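Long-range contacts in aerobactin synthase IucA (Klebsiella pneumoniae subsp. pneumoniae, PDB 5JM8), which probably joins citrate to N6-acetyl-N6-hydroxylysine at the expense of ATP, a step in making the siderophore aerobactin, as an NIS synthetase: residues Thr106-Arg110 and Phe545-Asp551; Pro178-Phe182 and Phe205-Ala210; Leu517-Arg521 and Leu530-Glu535. One frame throughout, in Å; residues are numbered along the deposited sequence.

Interaction 1 (Thr106-Arg110 and Phe545-Asp551); sequences TFHQR and FFCYLND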
loop_
_atom_site.group_PDB
_atom_site.type_symbol
_atom_site.label_atom_id
_atom_site.label_comp_id
_atom_site.label_asym_id
_atom_site.label_seq_id
_atom_site.Cartn_x
_atom_site.Cartn_y
_atom_site.Cartn_z
ATOM N N THR A 106 -11.627 44.759 21.988
ATOM C CA THR A 106 -11.963 43.361 21.737
ATOM C C THR A 106 -11.447 42.942 20.366
ATOM O O THR A 106 -10.939 41.838 20.187
ATOM C CB THR A 106 -13.483 43.114 21.793
ATOM O OG1 THR A 106 -13.983 43.467 23.087
ATOM C CG2 THR A 106 -13.801 41.653 21.516
ATOM N N PHE A 107 -11.600 43.833 19.395
ATOM C CA PHE A 107 -11.130 43.587 18.041
ATOM C C PHE A 107 -9.613 43.442 18.014
ATOM O O PHE A 107 -9.083 42.511 17.413
ATOM C CB PHE A 107 -11.577 44.724 17.119
ATOM C CG PHE A 107 -11.025 44.638 15.722
ATOM C CD1 PHE A 107 -11.545 43.737 14.807
ATOM C CD2 PHE A 107 -10.002 45.480 15.315
ATOM C CE1 PHE A 107 -11.042 43.668 13.518
ATOM C CE2 PHE A 107 -9.498 45.415 14.025
ATOM C CZ PHE A 107 -10.020 44.508 13.127
ATOM N N HIS A 108 -8.920 44.355 18.687
ATOM C CA HIS A 108 -7.462 44.369 18.671
ATOM C C HIS A 108 -6.863 43.164 19.389
ATOM O O HIS A 108 -5.872 42.602 18.928
ATOM C CB HIS A 108 -6.927 45.653 19.304
ATOM C CG HIS A 108 -5.436 45.785 19.227
ATOM N ND1 HIS A 108 -4.597 45.333 20.221
ATOM C CD2 HIS A 108 -4.636 46.310 18.268
ATOM C CE1 HIS A 108 -3.344 45.578 19.881
ATOM N NE2 HIS A 108 -3.341 46.171 18.701
ATOM N N GLN A 109 -7.450 42.775 20.519
ATOM C CA GLN A 109 -6.932 41.632 21.265
ATOM C C GLN A 109 -7.093 40.358 20.437
ATOM O O GLN A 109 -6.202 39.512 20.415
ATOM C CB GLN A 109 -7.627 41.487 22.630
ATOM C CG GLN A 109 -9.113 41.158 22.575
ATOM C CD GLN A 109 -9.725 40.940 23.950
ATOM O OE1 GLN A 109 -9.078 41.159 24.975
ATOM N NE2 GLN A 109 -10.980 40.502 23.976
ATOM N N ARG A 110 -8.220 40.244 19.739
ATOM C CA ARG A 110 -8.478 39.088 18.885
ATOM C C ARG A 110 -7.485 39.017 17.726
ATOM O O ARG A 110 -7.045 37.935 17.343
ATOM C CB ARG A 110 -9.913 39.128 18.348
ATOM C CG ARG A 110 -10.963 38.753 19.385
ATOM C CD ARG A 110 -12.381 38.892 18.846
ATOM N NE ARG A 110 -13.384 38.432 19.805
ATOM C CZ ARG A 110 -14.697 38.468 19.592
ATOM N NH1 ARG A 110 -15.177 38.950 18.454
ATOM N NH2 ARG A 110 -15.533 38.026 20.521
ATOM N N PHE A 545 -13.112 42.960 7.448
ATOM C CA PHE A 545 -12.387 43.750 8.439
ATOM C C PHE A 545 -13.336 44.605 9.285
ATOM O O PHE A 545 -13.247 44.599 10.513
ATOM C CB PHE A 545 -11.342 44.633 7.746
ATOM C CG PHE A 545 -10.534 45.485 8.691
ATOM C CD1 PHE A 545 -11.060 46.663 9.190
ATOM C CD2 PHE A 545 -9.246 45.126 9.058
ATOM C CE1 PHE A 545 -10.330 47.459 10.050
ATOM C CE2 PHE A 545 -8.509 45.921 9.916
ATOM C CZ PHE A 545 -9.053 47.085 10.416
ATOM N N PHE A 546 -14.243 45.333 8.639
ATOM C CA PHE A 546 -15.172 46.198 9.364
ATOM C C PHE A 546 -16.391 45.409 9.825
ATOM O O PHE A 546 -17.133 45.850 10.702
ATOM C CB PHE A 546 -15.588 47.389 8.499
ATOM C CG PHE A 546 -14.463 48.342 8.215
ATOM C CD1 PHE A 546 -13.988 49.188 9.203
ATOM C CD2 PHE A 546 -13.870 48.381 6.965
ATOM C CE1 PHE A 546 -12.946 50.059 8.949
ATOM C CE2 PHE A 546 -12.831 49.248 6.704
ATOM C CZ PHE A 546 -12.368 50.090 7.699
ATOM N N CYS A 547 -16.587 44.233 9.239
ATOM C CA CYS A 547 -17.629 43.320 9.691
ATOM C C CYS A 547 -17.226 42.686 11.016
ATOM O O CYS A 547 -18.059 42.463 11.895
ATOM C CB CYS A 547 -17.893 42.235 8.647
ATOM S SG CYS A 547 -19.178 41.050 9.109
ATOM N N TYR A 548 -15.935 42.403 11.151
ATOM C CA TYR A 548 -15.396 41.754 12.340
ATOM C C TYR A 548 -15.268 42.749 13.490
ATOM O O TYR A 548 -15.379 42.389 14.664
ATOM C CB TYR A 548 -14.037 41.133 12.019
ATOM C CG TYR A 548 -13.529 40.165 13.056
ATOM C CD1 TYR A 548 -14.140 38.939 13.231
ATOM C CD2 TYR A 548 -12.431 40.470 13.846
ATOM C CE1 TYR A 548 -13.686 38.044 14.166
ATOM C CE2 TYR A 548 -11.966 39.579 14.788
ATOM C CZ TYR A 548 -12.598 38.364 14.940
ATOM O OH TYR A 548 -12.143 37.466 15.870
ATOM N N LEU A 549 -15.035 44.004 13.131
ATOM C CA LEU A 549 -14.943 45.097 14.090
ATOM C C LEU A 549 -16.312 45.397 14.702
ATOM O O LEU A 549 -16.404 45.879 15.832
ATOM C CB LEU A 549 -14.369 46.331 13.393
ATOM C CG LEU A 549 -14.210 47.646 14.152
ATOM C CD1 LEU A 549 -13.309 47.498 15.368
ATOM C CD2 LEU A 549 -13.651 48.681 13.192
ATOM N N ASN A 550 -17.366 45.105 13.941
ATOM C CA ASN A 550 -18.747 45.234 14.412
ATOM C C ASN A 550 -19.456 43.884 14.521
ATOM O O ASN A 550 -20.101 43.443 13.569
ATOM C CB ASN A 550 -19.548 46.136 13.471
ATOM C CG ASN A 550 -19.056 47.568 13.471
ATOM O OD1 ASN A 550 -18.528 48.059 14.470
ATOM N ND2 ASN A 550 -19.238 48.252 12.346
ATOM N N ASP A 551 -19.352 43.238 15.679
ATOM C CA ASP A 551 -20.002 41.945 15.890
ATOM C C ASP A 551 -21.517 42.052 15.733
ATOM O O ASP A 551 -22.121 41.337 14.931
ATOM C CB ASP A 551 -19.664 41.392 17.276
ATOM C CG ASP A 551 -18.220 40.943 17.390
ATOM O OD1 ASP A 551 -17.539 40.835 16.347
ATOM O OD2 ASP A 551 -17.768 40.686 18.527
HETATM O O HOH W 1 -14.278 41.606 16.925
#
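An aromatic cluster of Phe107, Phe545 and Tyr548 ties helix 101-124, in the N-terminal part of the chain, to the short helix 545-549 close to its end. Phe107 carries the apolar side. Its CG lies anti to the backbone N (chi1 174°), which carries the ring out toward the second helix. There the leading edge comes down on a face of Phe545, with CZ of Phe107 3.8 Å from CE2 of Phe545. The planes stand 71° apart, a T-shaped pair in which Phe107 gives the edge and Phe545 the face. Tyr548 meets the same ring differently, rim to rim: its CD2 is 3.5 Å from CE1 of Phe107, and neither ring lies over the other. Leu549 adds the aliphatic part, its CB above one face of Phe107 and its CD1 3.7 Å from CG of that ring.

One turn on, Arg110 makes the polar side of the contact. Its chain runs extended from CG to NE, passing the phenol of Tyr548 with CD 3.3 Å from OH, and ends in a salt bridge to Asp551. NH1 of Arg110 is 3.1 Å from OD2 of Asp551, but the hydrogen bond there is bent (132°) and weak. A water links the two segments beside it, donating to the backbone O of Tyr548 at 2.6 Å and accepting a weak bond from NH1 of Arg110. CG2 of Thr106 lies over one face of the guanidinium.

Phe19 of helix 14-26 meets the ring of Phe545 edge-to-face and also touches Phe107, while helix 82-96 adds Val90 against Phe107 and Leu93 against Phe545. Tyr548 in turn pairs edge-to-face with His152 and rests on the loop residues Ala154 and Ser157.

Interaction 2 (Pro178-Phe182 and Phe205-Ala210); sequences PLRWF and FAAENA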
loop_
_atom_site.group_PDB
_atom_site.type_symbol
_atom_site.label_atom_id
_atom_site.label_comp_id
_atom_site.label_asym_id
_atom_site.label_seq_id
_atom_site.Cartn_x
_atom_site.Cartn_y
_atom_site.Cartn_z
ATOM N N PRO A 178 -10.031 10.016 18.155
ATOM C CA PRO A 178 -11.243 9.226 17.937
ATOM C C PRO A 178 -12.471 9.979 18.438
ATOM O O PRO A 178 -12.332 10.855 19.292
ATOM C CB PRO A 178 -10.984 7.963 18.753
ATOM C CG PRO A 178 -10.144 8.436 19.883
ATOM C CD PRO A 178 -9.284 9.552 19.338
ATOM N N LEU A 179 -13.648 9.649 17.917
ATOM C CA LEU A 179 -14.872 10.326 18.327
ATOM C C LEU A 179 -15.274 9.947 19.742
ATOM O O LEU A 179 -14.832 8.931 20.273
ATOM C CB LEU A 179 -16.024 9.991 17.377
ATOM C CG LEU A 179 -15.899 10.458 15.930
ATOM C CD1 LEU A 179 -17.145 10.063 15.157
ATOM C CD2 LEU A 179 -15.675 11.959 15.865
ATOM N N ARG A 180 -16.116 10.781 20.344
ATOM C CA ARG A 180 -16.784 10.442 21.589
ATOM C C ARG A 180 -18.123 9.815 21.231
ATOM O O ARG A 180 -18.715 10.168 20.212
ATOM C CB ARG A 180 -16.969 11.679 22.465
ATOM C CG ARG A 180 -17.556 11.395 23.831
ATOM C CD ARG A 180 -17.587 12.660 24.662
ATOM N NE ARG A 180 -18.069 12.429 26.019
ATOM C CZ ARG A 180 -17.304 12.028 27.028
ATOM N NH1 ARG A 180 -16.010 11.797 26.843
ATOM N NH2 ARG A 180 -17.836 11.854 28.229
ATOM N N TRP A 181 -18.598 8.889 22.058
ATOM C CA TRP A 181 -19.791 8.116 21.723
ATOM C C TRP A 181 -20.774 7.995 22.884
ATOM O O TRP A 181 -20.378 7.712 24.014
ATOM C CB TRP A 181 -19.387 6.717 21.257
ATOM C CG TRP A 181 -18.572 6.704 19.995
ATOM C CD1 TRP A 181 -17.214 6.792 19.893
ATOM C CD2 TRP A 181 -19.067 6.588 18.656
ATOM N NE1 TRP A 181 -16.833 6.738 18.574
ATOM C CE2 TRP A 181 -17.953 6.614 17.794
ATOM C CE3 TRP A 181 -20.345 6.465 18.102
ATOM C CZ2 TRP A 181 -18.078 6.521 16.411
ATOM C CZ3 TRP A 181 -20.467 6.374 16.730
ATOM C CH2 TRP A 181 -19.341 6.401 15.899
ATOM N N PHE A 182 -22.053 8.215 22.586
ATOM C CA PHE A 182 -23.134 7.993 23.543
ATOM C C PHE A 182 -24.042 6.866 23.075
ATOM O O PHE A 182 -24.398 6.798 21.898
ATOM C CB PHE A 182 -23.987 9.252 23.733
ATOM C CG PHE A 182 -23.286 10.386 24.432
ATOM C CD1 PHE A 182 -22.021 10.233 24.980
ATOM C CD2 PHE A 182 -23.911 11.614 24.548
ATOM C CE1 PHE A 182 -21.396 11.287 25.620
ATOM C CE2 PHE A 182 -23.291 12.670 25.184
ATOM C CZ PHE A 182 -22.034 12.506 25.722
ATOM N N PHE A 205 -22.322 3.792 10.433
ATOM C CA PHE A 205 -21.290 4.737 10.842
ATOM C C PHE A 205 -20.554 4.240 12.081
ATOM O O PHE A 205 -19.326 4.271 12.137
ATOM C CB PHE A 205 -21.907 6.115 11.109
ATOM C CG PHE A 205 -20.898 7.183 11.429
ATOM C CD1 PHE A 205 -20.302 7.917 10.417
ATOM C CD2 PHE A 205 -20.549 7.458 12.741
ATOM C CE1 PHE A 205 -19.377 8.901 10.706
ATOM C CE2 PHE A 205 -19.623 8.441 13.036
ATOM C CZ PHE A 205 -19.036 9.163 12.017
ATOM N N ALA A 206 -21.310 3.771 13.066
ATOM C CA ALA A 206 -20.725 3.259 14.298
ATOM C C ALA A 206 -19.938 1.981 14.039
ATOM O O ALA A 206 -18.923 1.723 14.685
ATOM C CB ALA A 206 -21.806 3.008 15.329
ATOM N N ALA A 207 -20.412 1.187 13.086
ATOM C CA ALA A 207 -19.793 -0.095 12.778
ATOM C C ALA A 207 -18.431 0.072 12.115
ATOM O O ALA A 207 -17.493 -0.657 12.425
ATOM C CB ALA A 207 -20.707 -0.913 11.887
ATOM N N GLU A 208 -18.324 1.033 11.203
ATOM C CA GLU A 208 -17.096 1.208 10.440
ATOM C C GLU A 208 -16.139 2.210 11.086
ATOM O O GLU A 208 -15.056 2.460 10.553
ATOM C CB GLU A 208 -17.424 1.642 9.005
ATOM C CG GLU A 208 -18.009 3.034 8.867
ATOM C CD GLU A 208 -18.420 3.352 7.440
ATOM O OE1 GLU A 208 -18.390 2.433 6.594
ATOM O OE2 GLU A 208 -18.764 4.523 7.162
ATOM N N ASN A 209 -16.528 2.773 12.230
ATOM C CA ASN A 209 -15.689 3.743 12.934
ATOM C C ASN A 209 -15.333 3.326 14.356
ATOM O O ASN A 209 -14.219 3.576 14.817
ATOM C CB ASN A 209 -16.374 5.107 12.970
ATOM C CG ASN A 209 -16.350 5.798 11.626
ATOM O OD1 ASN A 209 -15.291 6.201 11.146
ATOM N ND2 ASN A 209 -17.517 5.940 11.009
ATOM N N ALA A 210 -16.281 2.706 15.050
ATOM C CA ALA A 210 -16.042 2.210 16.402
ATOM C C ALA A 210 -16.763 0.883 16.617
ATOM O O ALA A 210 -17.708 0.805 17.401
ATOM C CB ALA A 210 -16.494 3.228 17.424
#
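This is an apolar helix-on-sheet contact within the IucA/IucC family region: Trp181 and Leu179, on the middle strand (177-185) of a three-stranded antiparallel sheet, pack against the C-terminal end of helix 198-209. Strand and helix segments run at 136° to each other, with axes 11.1 Å apart at closest approach, and large side chains fill the gap. The indole of Trp181 reaches over from the strand, its CG anti to the carbonyl carbon (chi1 -63°), and its six-membered ring meets Phe205 rim to rim, with CH2 of Trp181 3.5 Å from CE2 of Phe205. Along the same indole, CZ3 touches CB of Ala206, while CB of Ala210 approaches obliquely at the NE1-CE2 side, 3.7 Å from CE2 of Trp181. The polar NE1 of Trp181 is satisfied by Ala255 O on the neighbouring strand 249-255. Leu179 comes at the edge of Phe205, in the plane of the ring, its CD1 3.6 Å from CE2 of Phe205. ND2 of Asn209 sits above the centre of the Phe205 ring and gives a hydrogen bond to the backbone O of Phe205 at 2.7 Å, with an angle of 151° at the hydrogen.

Interaction 3 (Leu517-Arg521 and Leu530-Glu535); sequences LAEMR and LNYVLE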
loop_
_atom_site.group_PDB
_atom_site.type_symbol
_atom_site.label_atom_id
_atom_site.label_comp_id
_atom_site.label_asym_id
_atom_site.label_seq_id
_atom_site.Cartn_x
_atom_site.Cartn_y
_atom_site.Cartn_z
ATOM N N LEU A 517 -14.143 32.737 -19.662
ATOM C CA LEU A 517 -15.427 33.133 -19.087
ATOM C C LEU A 517 -16.348 33.679 -20.175
ATOM O O LEU A 517 -17.568 33.545 -20.095
ATOM C CB LEU A 517 -15.241 34.185 -17.989
ATOM C CG LEU A 517 -14.676 33.743 -16.633
ATOM C CD1 LEU A 517 -14.496 34.943 -15.716
ATOM C CD2 LEU A 517 -15.568 32.710 -15.969
ATOM N N ALA A 518 -15.753 34.293 -21.194
ATOM C CA ALA A 518 -16.514 34.875 -22.295
ATOM C C ALA A 518 -17.013 33.789 -23.244
ATOM O O ALA A 518 -18.130 33.871 -23.758
ATOM C CB ALA A 518 -15.668 35.894 -23.047
ATOM N N GLU A 519 -16.181 32.776 -23.477
ATOM C CA GLU A 519 -16.589 31.625 -24.271
ATOM C C GLU A 519 -17.809 30.973 -23.636
ATOM O O GLU A 519 -18.771 30.621 -24.319
ATOM C CB GLU A 519 -15.456 30.600 -24.384
ATOM C CG GLU A 519 -14.268 31.051 -25.218
ATOM C CD GLU A 519 -13.166 30.007 -25.270
ATOM O OE1 GLU A 519 -13.358 28.904 -24.712
ATOM O OE2 GLU A 519 -12.106 30.289 -25.867
ATOM N N MET A 520 -17.753 30.828 -22.316
ATOM C CA MET A 520 -18.791 30.131 -21.565
ATOM C C MET A 520 -20.128 30.860 -21.614
ATOM O O MET A 520 -21.179 30.233 -21.751
ATOM C CB MET A 520 -18.359 29.960 -20.107
ATOM C CG MET A 520 -17.249 28.940 -19.891
ATOM S SD MET A 520 -16.526 29.006 -18.233
ATOM C CE MET A 520 -18.003 29.162 -17.230
ATOM N N ARG A 521 -20.081 32.182 -21.488
ATOM C CA ARG A 521 -21.285 33.009 -21.496
ATOM C C ARG A 521 -22.114 32.786 -22.756
ATOM O O ARG A 521 -23.342 32.855 -22.721
ATOM C CB ARG A 521 -20.908 34.487 -21.377
ATOM C CG ARG A 521 -22.086 35.456 -21.486
ATOM C CD ARG A 521 -21.613 36.893 -21.580
ATOM N NE ARG A 521 -20.651 37.071 -22.662
ATOM C CZ ARG A 521 -19.980 38.193 -22.893
ATOM N NH1 ARG A 521 -20.158 39.252 -22.114
ATOM N NH2 ARG A 521 -19.125 38.251 -23.906
ATOM N N LEU A 530 -22.651 36.046 -15.847
ATOM C CA LEU A 530 -21.389 36.226 -16.557
ATOM C C LEU A 530 -21.293 37.603 -17.214
ATOM O O LEU A 530 -20.194 38.133 -17.392
ATOM C CB LEU A 530 -21.216 35.127 -17.603
ATOM C CG LEU A 530 -20.993 33.736 -17.004
ATOM C CD1 LEU A 530 -21.133 32.652 -18.057
ATOM C CD2 LEU A 530 -19.626 33.656 -16.339
ATOM N N ASN A 531 -22.438 38.177 -17.575
ATOM C CA ASN A 531 -22.484 39.569 -18.011
ATOM C C ASN A 531 -21.912 40.465 -16.922
ATOM O O ASN A 531 -21.012 41.271 -17.168
ATOM C CB ASN A 531 -23.916 40.011 -18.333
ATOM C CG ASN A 531 -24.421 39.476 -19.664
ATOM O OD1 ASN A 531 -23.643 39.166 -20.564
ATOM N ND2 ASN A 531 -25.741 39.392 -19.799
ATOM N N TYR A 532 -22.448 40.308 -15.715
ATOM C CA TYR A 532 -22.052 41.107 -14.559
ATOM C C TYR A 532 -20.553 41.012 -14.304
ATOM O O TYR A 532 -19.868 42.026 -14.167
ATOM C CB TYR A 532 -22.824 40.650 -13.319
ATOM C CG TYR A 532 -22.577 41.478 -12.076
ATOM C CD1 TYR A 532 -23.200 42.705 -11.903
ATOM C CD2 TYR A 532 -21.735 41.023 -11.067
ATOM C CE1 TYR A 532 -22.986 43.463 -10.764
ATOM C CE2 TYR A 532 -21.516 41.775 -9.926
ATOM C CZ TYR A 532 -22.144 42.992 -9.780
ATOM O OH TYR A 532 -21.928 43.739 -8.648
ATOM N N VAL A 533 -20.057 39.782 -14.253
ATOM C CA VAL A 533 -18.640 39.515 -14.043
ATOM C C VAL A 533 -17.763 40.239 -15.059
ATOM O O VAL A 533 -16.790 40.894 -14.697
ATOM C CB VAL A 533 -18.344 37.997 -14.127
ATOM C CG1 VAL A 533 -16.839 37.733 -14.199
ATOM C CG2 VAL A 533 -18.966 37.268 -12.946
ATOM N N LEU A 534 -18.112 40.110 -16.334
ATOM C CA LEU A 534 -17.256 40.580 -17.417
ATOM C C LEU A 534 -17.384 42.070 -17.726
ATOM O O LEU A 534 -16.474 42.660 -18.314
ATOM C CB LEU A 534 -17.565 39.792 -18.688
ATOM C CG LEU A 534 -17.137 38.327 -18.687
ATOM C CD1 LEU A 534 -17.853 37.577 -19.786
ATOM C CD2 LEU A 534 -15.635 38.221 -18.861
ATOM N N GLU A 535 -18.503 42.675 -17.335
ATOM C CA GLU A 535 -18.883 43.976 -17.879
ATOM C C GLU A 535 -19.256 45.030 -16.833
ATOM O O GLU A 535 -19.091 46.222 -17.083
ATOM C CB GLU A 535 -20.049 43.786 -18.854
ATOM C CG GLU A 535 -19.828 42.638 -19.832
ATOM C CD GLU A 535 -20.183 42.989 -21.258
ATOM O OE1 GLU A 535 -21.343 43.383 -21.501
ATOM O OE2 GLU A 535 -19.298 42.880 -22.132
#
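The segments of helices 506-521 and 528-535 run nearly antiparallel, 150° between their directions, with axes 10.2 Å apart at closest approach, as the two arms of a helical hairpin. The nearest backbone approach is at the turn end, where CA of Arg521 and CA of Leu530 are 5.9 Å apart and Lys527 NZ hydrogen-bonds to the backbone O of Arg521. Here CD1 of Leu530 presses against the backbone of the first helix, 3.5 Å from CA of Arg521, while the two side chains slide past one another in opposite directions.

Arg521 is a knob into a hole formed by Leu530, Asn531, Leu534 and Glu535. With CG anti to the backbone N, its chain sets off toward the second helix, then bends at chi3 (54°), so that the guanidinium lies with one face on CD1 of Leu534, 3.7 Å from NH1 of Arg521. The carboxylate of Glu535 comes to the edge of this guanidinium, the two planes at 90°; NH1 of Arg521 to OE2 of Glu535 is 3.7 Å, a long salt bridge. At the bend, OD1 of Asn531 approaches the carbon CD of Arg521 at 3.2 Å. The charged end thus lies over a leucine methyl and has an acid beside it at the outer margin of the hairpin.

Deeper in, Leu517 divides its contacts among three residues of the second helix: CD1 meets CG1 of Val533 at 3.9 Å, CD2 faces CD2 of Leu530, and CB rests against CD2 of Leu534. Two longer helices back this apolar side. Phe414 of helix 394-420 packs on Leu517, Met520 and Leu530, and Leu487 of helix 475-500 packs on Leu517 and Val533.

In the fold
The three contacts are separate patches that do not touch. Tyr548 of interaction 1 has its side chain about 9 Å from the bound ATP, and that of Leu179 in interaction 2 is about 13 Å from it. Interactions 2 and 3 sit on opposite sides of the chain's centre, their own centres 47 Å apart, one in the IucA/IucC family region and the other in the FhuF-like region. Interaction 1 joins residues 435 apart, and both others fall within the span it closes. The nearest atoms of interactions 1 and 3 are about 18 Å apart. Magnesium is held by Gln429, Asn430 and Asp447, outside all six segments.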